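Lin2111 protein (Listeria innocua, PDB 3EDP) is of unknown function but is probably a DNA-binding transcription regulator with a GntR-type winged-helix domain and a UTRA domain. Local coordinates at residues I160-I163 and I164-V167; I144-L147 and G148-D152; S45-T48 and T49-A53. All coordinates share one frame; numbering follows the deposited sequence.

Contact 3 comes first along the chain, at the start of helix 47-59 in the GntR-type DNA-binding region; contact 2 follows at the end of strand 137-146 and contact 1 at helix 163-167, both within the UTRA range. Contacts 1 and 2 have centres about 14 Å apart and touch, Y150 OH of contact 2 lying 2.8 Å from V167 O of contact 1 in a probable hydrogen bond. Both rest on strand 215-225 of the six-stranded antiparallel sheet. Contact 3 stands apart, its centre about 40 Å from that of contact 1 and about 28 Å from that of contact 2, in keeping with separate DNA-binding and UTRA parts.

Contact 1 (I160-I163 and I164-V167); sequences IINI and IELV
V167 and I163, one helical turn apart, meet through their CG2 methyls at 4.1 Å, and the same turn is closed by the hydrogen bond from V167 N to I163 O, 2.8 Å long with an angle of 163° at the hydrogen. The donor sits 23° out of the I163 carbonyl plane. V167 CG2 also leans on that carbonyl, 3.2 Å from I163 O: with CG1 anti to the backbone N (chi1 170°), CG2 is left beside the nitrogen and faces back down the helix. One residue earlier, L166 N donates to N162 O at 3.0 Å, this time in the carbonyl plane. The two i to i+4 bonds define the opening turn. On the buried side I160, from the loop before the helix, runs alongside L166 and points the same way, its CG2 methyl 4.1 Å from L166 CD2. This is the tightly packed half: I160 and I163 reach F130 on strand 124-134, while V167 presses on I217 and A218 of strand 215-225. The other half is looser. E165 is exposed, its chain extended beyond CG, and it crosses N162 at about a right angle. N162 CB stands 3.9 Å from E165 CB, and the glutamate carboxylate also passes near the asparagine CB. Even this side is partly shielded, because F175 of the second subunit packs on N162 and E165, and L177 of that subunit on I164. Taken together, the features are those of a helix N-terminus: N162 occupies the N-cap position of the short helix 163-167, which lies against the antiparallel sheet of the UTRA domain on one side and meets the partner subunit on the other.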
# COMPACT_ATOMS: atom_id res chain seq x y z
N ILE A 160 10.14 -7.90 9.15
CA ILE A 160 9.13 -6.83 9.10
C ILE A 160 9.70 -5.46 8.75
O ILE A 160 9.06 -4.45 9.00
CB ILE A 160 8.32 -6.73 10.40
CG1 ILE A 160 9.24 -6.39 11.58
CG2 ILE A 160 7.54 -8.02 10.64
CD1 ILE A 160 8.50 -6.06 12.86
N ILE A 161 10.90 -5.44 8.17
CA ILE A 161 11.50 -4.19 7.70
C ILE A 161 10.63 -3.60 6.58
O ILE A 161 10.35 -2.40 6.57
CB ILE A 161 12.93 -4.45 7.13
CG1 ILE A 161 13.84 -5.00 8.23
CG2 ILE A 161 13.50 -3.18 6.52
CD1 ILE A 161 13.84 -4.16 9.50
N ASN A 162 10.19 -4.45 5.67
CA ASN A 162 9.37 -4.04 4.53
C ASN A 162 8.14 -4.93 4.43
O ASN A 162 8.23 -6.10 4.04
CB ASN A 162 10.20 -4.11 3.25
CG ASN A 162 9.46 -3.56 2.02
OD1 ASN A 162 10.06 -3.34 0.96
ND2 ASN A 162 8.16 -3.34 2.15
N ILE A 163 6.98 -4.36 4.77
CA ILE A 163 5.75 -5.14 4.85
C ILE A 163 5.31 -5.69 3.49
O ILE A 163 4.77 -6.79 3.40
CB ILE A 163 4.59 -4.31 5.46
CG1 ILE A 163 5.02 -3.71 6.80
CG2 ILE A 163 3.34 -5.18 5.63
CD1 ILE A 163 5.46 -4.76 7.82
N ILE A 164 5.54 -4.91 2.43
CA ILE A 164 5.16 -5.35 1.09
C ILE A 164 6.00 -6.56 0.72
O ILE A 164 5.49 -7.55 0.19
CB ILE A 164 5.38 -4.24 0.05
CG1 ILE A 164 4.42 -3.08 0.30
CG2 ILE A 164 5.18 -4.77 -1.35
CD1 ILE A 164 4.59 -1.97 -0.70
N GLU A 165 7.30 -6.48 1.01
CA GLU A 165 8.16 -7.62 0.77
C GLU A 165 7.65 -8.85 1.53
O GLU A 165 7.54 -9.94 0.97
CB GLU A 165 9.61 -7.31 1.12
CG GLU A 165 10.54 -8.50 0.97
CD GLU A 165 12.00 -8.08 0.83
OE1 GLU A 165 12.84 -8.95 0.53
OE2 GLU A 165 12.30 -6.89 1.01
N LEU A 166 7.31 -8.66 2.80
CA LEU A 166 6.84 -9.78 3.63
C LEU A 166 5.54 -10.38 3.06
O LEU A 166 5.40 -11.60 2.95
CB LEU A 166 6.62 -9.34 5.08
CG LEU A 166 6.01 -10.40 6.01
CD1 LEU A 166 6.94 -11.59 6.11
CD2 LEU A 166 5.71 -9.84 7.40
N VAL A 167 4.59 -9.51 2.71
CA VAL A 167 3.31 -9.97 2.19
C VAL A 167 3.47 -10.69 0.86
O VAL A 167 2.71 -11.59 0.52
CB VAL A 167 2.31 -8.80 2.02
CG1 VAL A 167 1.09 -9.26 1.27
CG2 VAL A 167 1.91 -8.24 3.38

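Contact 2 (I144-L147 and G148-D152); sequences ILPL and GLYPD
Y150 folds back across L145, the two side chains crossing at about a right angle where strand 137-146 gives way to a turn. The tyrosine can be followed outward. Y150 CB lies 4.1 Å from P146 O, a loose approach; with CG anti to the carbonyl carbon (chi1 -60°), the ring is carried back toward the strand. Y150 CD2 then meets P146 O at the ring edge, in plane, at 3.4 Å, and also approaches L145 CB. L145 CB makes an off-centre CH-pi contact, 4.2 Å from the centroid of the Y150 ring and 29° off the normal, while L145 CD1 stands above the middle of the same ring. Further out, Y150 CE2 and CZ both lie 3.8 Å from L145 CD2. The hydroxyl end adds a contact to the same methyl, but its polar partner is V167 O, on helix 163-167. The backbone holds the root of the side chain: P146 O takes two N-H groups, L149 N from well above the carbonyl plane at 3.0 Å and Y150 N within that plane at 3.2 Å, while the bond from Y150 N to L147 O is weak. Beside this turn L149 CD2 lies against the proline ring, 3.6 Å from P146 CG. The arrangement fits between several elements: L145 and Y150 rest on A218 of strand 215-225, L147 reaches L124 and Y126 of strand 124-134, and P146 meets F117 of helix 110-117, so the turn ends the strand among its two sheet neighbours and a flanking helix.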
# COMPACT_ATOMS: atom_id res chain seq x y z
N ILE A 144 -1.98 -9.94 9.98
CA ILE A 144 -2.58 -11.27 9.99
C ILE A 144 -2.24 -11.96 8.67
O ILE A 144 -2.57 -11.46 7.59
CB ILE A 144 -4.10 -11.19 10.16
CG1 ILE A 144 -4.46 -10.37 11.41
CG2 ILE A 144 -4.70 -12.59 10.23
CD1 ILE A 144 -4.12 -11.04 12.73
N LEU A 145 -1.57 -13.11 8.75
CA LEU A 145 -1.17 -13.89 7.58
C LEU A 145 -1.62 -15.34 7.75
O LEU A 145 -1.13 -16.03 8.64
CB LEU A 145 0.35 -13.89 7.44
CG LEU A 145 1.12 -12.57 7.35
CD1 LEU A 145 2.62 -12.83 7.31
CD2 LEU A 145 0.69 -11.80 6.14
N PRO A 146 -2.54 -15.82 6.91
CA PRO A 146 -2.98 -17.21 7.02
C PRO A 146 -1.84 -18.20 6.78
O PRO A 146 -1.06 -18.04 5.83
CB PRO A 146 -4.04 -17.34 5.92
CG PRO A 146 -4.49 -15.93 5.65
CD PRO A 146 -3.26 -15.10 5.85
N LEU A 147 -1.75 -19.20 7.64
CA LEU A 147 -0.73 -20.23 7.57
C LEU A 147 -0.67 -20.89 6.20
O LEU A 147 0.41 -21.06 5.64
CB LEU A 147 -1.00 -21.31 8.62
CG LEU A 147 -0.24 -21.16 9.93
CD1 LEU A 147 1.21 -21.53 9.72
CD2 LEU A 147 -0.40 -19.75 10.49
N GLY A 148 -1.84 -21.25 5.68
CA GLY A 148 -1.94 -21.92 4.39
C GLY A 148 -1.46 -21.09 3.20
O GLY A 148 -1.28 -21.61 2.11
N LEU A 149 -1.25 -19.80 3.42
CA LEU A 149 -0.80 -18.90 2.37
C LEU A 149 0.68 -18.58 2.54
O LEU A 149 1.34 -18.12 1.60
CB LEU A 149 -1.62 -17.61 2.39
CG LEU A 149 -2.89 -17.52 1.53
CD1 LEU A 149 -3.49 -18.88 1.22
CD2 LEU A 149 -3.92 -16.59 2.16
N TYR A 150 1.20 -18.80 3.74
CA TYR A 150 2.63 -18.63 4.02
C TYR A 150 3.23 -19.90 4.66
O TYR A 150 3.96 -19.82 5.65
CB TYR A 150 2.86 -17.39 4.91
CG TYR A 150 2.36 -16.11 4.26
CD1 TYR A 150 3.24 -15.22 3.66
CD2 TYR A 150 1.00 -15.82 4.22
CE1 TYR A 150 2.78 -14.06 3.06
CE2 TYR A 150 0.53 -14.67 3.61
CZ TYR A 150 1.42 -13.79 3.03
OH TYR A 150 0.97 -12.65 2.42
N PRO A 151 2.95 -21.07 4.05
CA PRO A 151 3.27 -22.39 4.62
C PRO A 151 4.75 -22.63 4.89
O PRO A 151 5.09 -23.32 5.84
CB PRO A 151 2.79 -23.35 3.52
CG PRO A 151 2.87 -22.54 2.28
CD PRO A 151 2.34 -21.21 2.72
N ASP A 152 5.63 -22.06 4.06
CA ASP A 152 7.04 -22.43 4.10
C ASP A 152 7.92 -21.50 4.93
O ASP A 152 9.12 -21.76 5.10
CB ASP A 152 7.59 -22.56 2.67
CG ASP A 152 6.88 -23.64 1.87
OD1 ASP A 152 6.66 -24.74 2.42
OD2 ASP A 152 6.53 -23.38 0.70

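Contact 3 (S45-T48 and T49-A53)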
# COMPACT_ATOMS: atom_id res chain seq x y z
N SER A 45 3.13 -44.79 23.06
CA SER A 45 2.12 -44.46 24.07
C SER A 45 0.71 -44.35 23.48
O SER A 45 0.54 -44.32 22.26
CB SER A 45 2.50 -43.17 24.80
OG SER A 45 3.73 -43.33 25.49
N SER A 46 -0.29 -44.30 24.34
CA SER A 46 -1.67 -44.33 23.87
C SER A 46 -2.10 -43.00 23.26
O SER A 46 -1.46 -41.96 23.45
CB SER A 46 -2.63 -44.70 25.01
OG SER A 46 -2.80 -43.62 25.90
N ARG A 47 -3.22 -43.05 22.54
CA ARG A 47 -3.84 -41.86 21.98
C ARG A 47 -4.18 -40.87 23.10
O ARG A 47 -3.99 -39.66 22.95
CB ARG A 47 -5.11 -42.27 21.24
CG ARG A 47 -5.81 -41.16 20.47
CD ARG A 47 -7.09 -41.69 19.87
NE ARG A 47 -7.71 -40.76 18.94
CZ ARG A 47 -8.81 -41.03 18.24
NH1 ARG A 47 -9.40 -42.22 18.37
NH2 ARG A 47 -9.31 -40.13 17.41
N THR A 48 -4.68 -41.40 24.21
CA THR A 48 -5.08 -40.61 25.37
C THR A 48 -3.89 -39.94 26.05
O THR A 48 -3.94 -38.79 26.46
CB THR A 48 -5.78 -41.50 26.41
OG1 THR A 48 -7.06 -41.90 25.90
CG2 THR A 48 -5.96 -40.77 27.74
N THR A 49 -2.81 -40.70 26.19
CA THR A 49 -1.58 -40.16 26.75
C THR A 49 -1.03 -39.02 25.89
O THR A 49 -0.68 -37.95 26.40
CB THR A 49 -0.54 -41.27 26.91
OG1 THR A 49 -1.00 -42.19 27.90
CG2 THR A 49 0.81 -40.69 27.32
N ILE A 50 -0.98 -39.24 24.58
CA ILE A 50 -0.46 -38.21 23.67
C ILE A 50 -1.37 -36.98 23.68
O ILE A 50 -0.89 -35.84 23.71
CB ILE A 50 -0.33 -38.75 22.24
CG1 ILE A 50 0.77 -39.81 22.16
CG2 ILE A 50 -0.07 -37.62 21.25
CD1 ILE A 50 2.11 -39.37 22.72
N ARG A 51 -2.68 -37.21 23.70
CA ARG A 51 -3.63 -36.09 23.68
C ARG A 51 -3.45 -35.22 24.92
O ARG A 51 -3.55 -33.98 24.87
CB ARG A 51 -5.08 -36.57 23.55
CG ARG A 51 -6.11 -35.43 23.67
CD ARG A 51 -7.54 -35.94 23.55
NE ARG A 51 -7.90 -36.89 24.60
CZ ARG A 51 -8.12 -38.19 24.39
NH1 ARG A 51 -8.44 -38.98 25.40
NH2 ARG A 51 -8.03 -38.69 23.16
N ARG A 52 -3.16 -35.86 26.05
CA ARG A 52 -2.92 -35.15 27.30
C ARG A 52 -1.60 -34.39 27.29
O ARG A 52 -1.51 -33.28 27.82
CB ARG A 52 -2.97 -36.11 28.48
CG ARG A 52 -4.37 -36.62 28.80
CD ARG A 52 -4.30 -37.84 29.71
NE ARG A 52 -5.59 -38.18 30.30
CZ ARG A 52 -5.82 -39.29 30.99
NH1 ARG A 52 -4.85 -40.18 31.17
NH2 ARG A 52 -7.04 -39.50 31.50
N ALA A 53 -0.57 -35.00 26.72
CA ALA A 53 0.72 -34.33 26.59
C ALA A 53 0.57 -33.07 25.75
O ALA A 53 1.05 -32.00 26.12
CB ALA A 53 1.75 -35.28 25.96
O HOH W 1 -7.65 -37.79 20.46
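R52 and T48 run side by side, pointing the same way, and the T48 methyl CG2 sits over the centre of one face of the R52 guanidinium, 3.5 Å above its plane. The arginine chain, extended from CG to NE, gets there by passing T48 O, with R52 CG 3.2 Å from that carbonyl oxygen. T48 meets R51 differently. Those two side chains cross obliquely, because the R51 chain bends at chi3 (61°) and brings its guanidinium back over T48 CA, with R51 NH1 making only a weak hydrogen bond, 3.3 Å, to T48 OG1. That oxygen also bonds to a glycerol, probably from the crystallisation liquor. The T48 torsion (chi1 -70°) divides the work, placing OG1 on the R51 side and CG2, anti to the backbone N, on the R52 side. All this decorates the first two turns of helix 47-59, in the winged helix-turn-helix domain of the GntR family, where, by position after helix 36-42, it is probably the recognition helix. S46 is its N-cap: OG accepts from T49 N at 2.9 Å, with 163° at the hydrogen, and S46 O takes I50 N at 3.0 Å. The capping serine reaches T49 N because its OG lies between the backbone N and the carbonyl carbon. On the side facing helix 10-23, S45 CB lies 3.9 Å from T49 CG2, and S45 and T49 both rest on I14 of that helix. On the outer side one water joins R47 and R51, accepting from R51 NH2 at 2.9 Å in the guanidinium plane and, weakly, from R47 NE.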